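Local coordinates for putative two-component sensor histidine kinase protein (Sinorhizobium meliloti, PDB 3HCY) that probably acts as an ATP-dependent sensor histidine kinase in two-component signalling, of which this chain is a GAF domain, at residues R23-L28 with M35-A40. Numbering follows the deposited sequence.
Sequences RASILL and MRFVAA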
loop_
_atom_site.group_PDB
_atom_site.type_symbol
_atom_site.label_atom_id
_atom_site.label_comp_id
_atom_site.label_asym_id
_atom_site.label_seq_id
_atom_site.Cartn_x
_atom_site.Cartn_y
_atom_site.Cartn_z
ATOM N N ARG A 23 13.397 12.009 -0.663
ATOM C CA ARG A 23 14.092 10.746 -0.633
ATOM C C ARG A 23 13.262 9.892 0.300
ATOM O O ARG A 23 12.480 10.442 1.092
ATOM C CB ARG A 23 15.518 10.860 -0.064
ATOM C CG ARG A 23 16.232 12.201 -0.164
ATOM C CD ARG A 23 17.461 12.204 0.713
ATOM N NE ARG A 23 18.159 13.486 0.768
ATOM C CZ ARG A 23 19.473 13.650 0.549
ATOM N NH1 ARG A 23 20.255 12.606 0.255
ATOM N NH2 ARG A 23 20.032 14.873 0.629
ATOM N N ALA A 24 13.427 8.575 0.197
ATOM C CA ALA A 24 12.726 7.617 1.017
ATOM C C ALA A 24 13.547 6.273 1.201
ATOM O O ALA A 24 14.484 5.961 0.431
ATOM C CB ALA A 24 11.355 7.365 0.434
ATOM N N SER A 25 13.208 5.489 2.238
ATOM C CA SER A 25 13.890 4.210 2.461
ATOM C C SER A 25 13.028 3.203 3.204
ATOM O O SER A 25 12.042 3.590 3.857
ATOM C CB SER A 25 15.114 4.468 3.298
ATOM O OG SER A 25 14.739 5.102 4.528
ATOM N N ILE A 26 13.415 1.922 3.136
ATOM C CA ILE A 26 12.781 0.875 3.974
ATOM C C ILE A 26 13.878 0.167 4.750
ATOM O O ILE A 26 14.922 -0.166 4.174
ATOM C CB ILE A 26 11.961 -0.180 3.145
ATOM C CG1 ILE A 26 10.922 0.540 2.235
ATOM C CG2 ILE A 26 11.315 -1.215 4.089
ATOM C CD1 ILE A 26 10.449 -0.158 0.930
ATOM N N LEU A 27 13.660 -0.052 6.049
ATOM C CA LEU A 27 14.626 -0.785 6.844
ATOM C C LEU A 27 13.881 -1.880 7.613
ATOM O O LEU A 27 12.736 -1.718 8.050
ATOM C CB LEU A 27 15.430 0.153 7.797
ATOM C CG LEU A 27 16.113 1.451 7.275
ATOM C CD1 LEU A 27 15.077 2.551 6.853
ATOM C CD2 LEU A 27 17.117 2.080 8.228
ATOM N N LEU A 28 14.571 -2.986 7.817
ATOM C CA LEU A 28 13.999 -4.135 8.517
ATOM C C LEU A 28 14.979 -4.661 9.584
ATOM O O LEU A 28 16.186 -4.473 9.471
ATOM C CB LEU A 28 13.655 -5.252 7.482
ATOM C CG LEU A 28 12.421 -5.002 6.587
ATOM C CD1 LEU A 28 12.153 -6.193 5.763
ATOM C CD2 LEU A 28 11.212 -4.669 7.427
ATOM N N MET A 35 18.626 -2.733 12.880
ATOM C CA MET A 35 17.859 -2.252 11.686
ATOM C C MET A 35 18.758 -2.069 10.508
ATOM O O MET A 35 19.856 -1.580 10.652
ATOM C CB MET A 35 17.170 -0.920 11.970
ATOM C CG MET A 35 15.877 -1.086 12.773
ATOM S SD MET A 35 14.342 -0.682 11.945
ATOM C CE MET A 35 14.642 -1.628 10.504
ATOM N N ARG A 36 18.266 -2.421 9.339
ATOM C CA ARG A 36 19.057 -2.472 8.115
ATOM C C ARG A 36 18.269 -2.023 6.886
ATOM O O ARG A 36 17.206 -2.576 6.591
ATOM C CB ARG A 36 19.480 -3.914 7.842
ATOM C CG ARG A 36 20.373 -4.459 8.875
ATOM C CD ARG A 36 21.519 -5.281 8.308
ATOM N NE ARG A 36 22.570 -5.445 9.332
ATOM C CZ ARG A 36 23.467 -4.519 9.651
ATOM N NH1 ARG A 36 23.448 -3.371 9.027
ATOM N NH2 ARG A 36 24.389 -4.731 10.587
ATOM N N PHE A 37 18.818 -1.084 6.133
ATOM C CA PHE A 37 18.256 -0.743 4.820
ATOM C C PHE A 37 18.091 -1.997 3.988
ATOM O O PHE A 37 18.923 -2.847 4.125
ATOM C CB PHE A 37 19.136 0.285 4.112
ATOM C CG PHE A 37 19.198 1.598 4.859
ATOM C CD1 PHE A 37 18.283 2.611 4.579
ATOM C CD2 PHE A 37 20.094 1.779 5.883
ATOM C CE1 PHE A 37 18.299 3.812 5.278
ATOM C CE2 PHE A 37 20.125 2.951 6.595
ATOM C CZ PHE A 37 19.226 3.989 6.298
ATOM N N VAL A 38 16.949 -2.129 3.286
ATOM C CA VAL A 38 16.658 -3.143 2.285
ATOM C C VAL A 38 16.281 -2.474 0.955
ATOM O O VAL A 38 16.195 -3.122 -0.104
ATOM C CB VAL A 38 15.461 -4.039 2.719
ATOM C CG1 VAL A 38 15.560 -4.447 4.234
ATOM C CG2 VAL A 38 14.109 -3.360 2.408
ATOM N N ALA A 39 16.054 -1.159 0.994
ATOM C CA ALA A 39 15.751 -0.400 -0.231
ATOM C C ALA A 39 15.767 1.074 0.042
ATOM O O ALA A 39 15.511 1.479 1.196
ATOM C CB ALA A 39 14.353 -0.810 -0.820
ATOM N N ALA A 40 16.028 1.880 -1.002
ATOM C CA ALA A 40 16.169 3.327 -0.801
ATOM C C ALA A 40 16.259 4.134 -2.067
ATOM O O ALA A 40 16.711 3.643 -3.079
ATOM C CB ALA A 40 17.392 3.618 0.096
#
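Leu-27 lays a methyl over the face of the Phe-37 ring, the main side-chain contact of an antiparallel beta hairpin between residues 23-28 and 35-40. Its CD2 sits 3.4 Å from the Phe-37 ring centroid, 12° off the normal, a CH-pi contact almost centred on the ring. Both side chains take the first torsion that sets CG beside the backbone N (chi1 -63° in Phe-37), and they run side by side in the same direction. At the ring edge, in its plane, lies Ser-25 CB, 3.8 Å from Phe-37 CE1. Ser-25 and Ala-40 share this face of the sheet. Ile-26 and Leu-28 point to the other face, and Val-38, at the bulge, lies against both: its CG2 meets Ile-26 CG2 at 3.9 Å, while its CG1 meets Leu-28 CB. Between the strands, Leu-28 and Arg-36 exchange backbone hydrogen bonds in both directions; Leu-28 N to Arg-36 O is 2.9 Å. Farther along, Ile-26 N reaches Ala-39 O at 2.9 Å and Val-38 N reaches Ile-26 O at 3.0 Å. Val-38 and Ala-39 thus both face Ile-26, a classic beta bulge that shifts the register by one residue and coincides with a corner in the chain. Beyond the hairpin, Tyr-111 hydrogen-bonds Ser-25 OG and touches Phe-37, while Asp-30 forms a salt bridge with Arg-36 NE. Strand 35-41 is outermost in this chain's antiparallel GAF-domain sheet, and strand 23-29 joins it to strand 104-112; Tyr-8 of helix 5-19 packs on Leu-28, Val-38 and Ala-39, whereas helix 45-50 meets Phe-37 and Ala-40 through Gln-48.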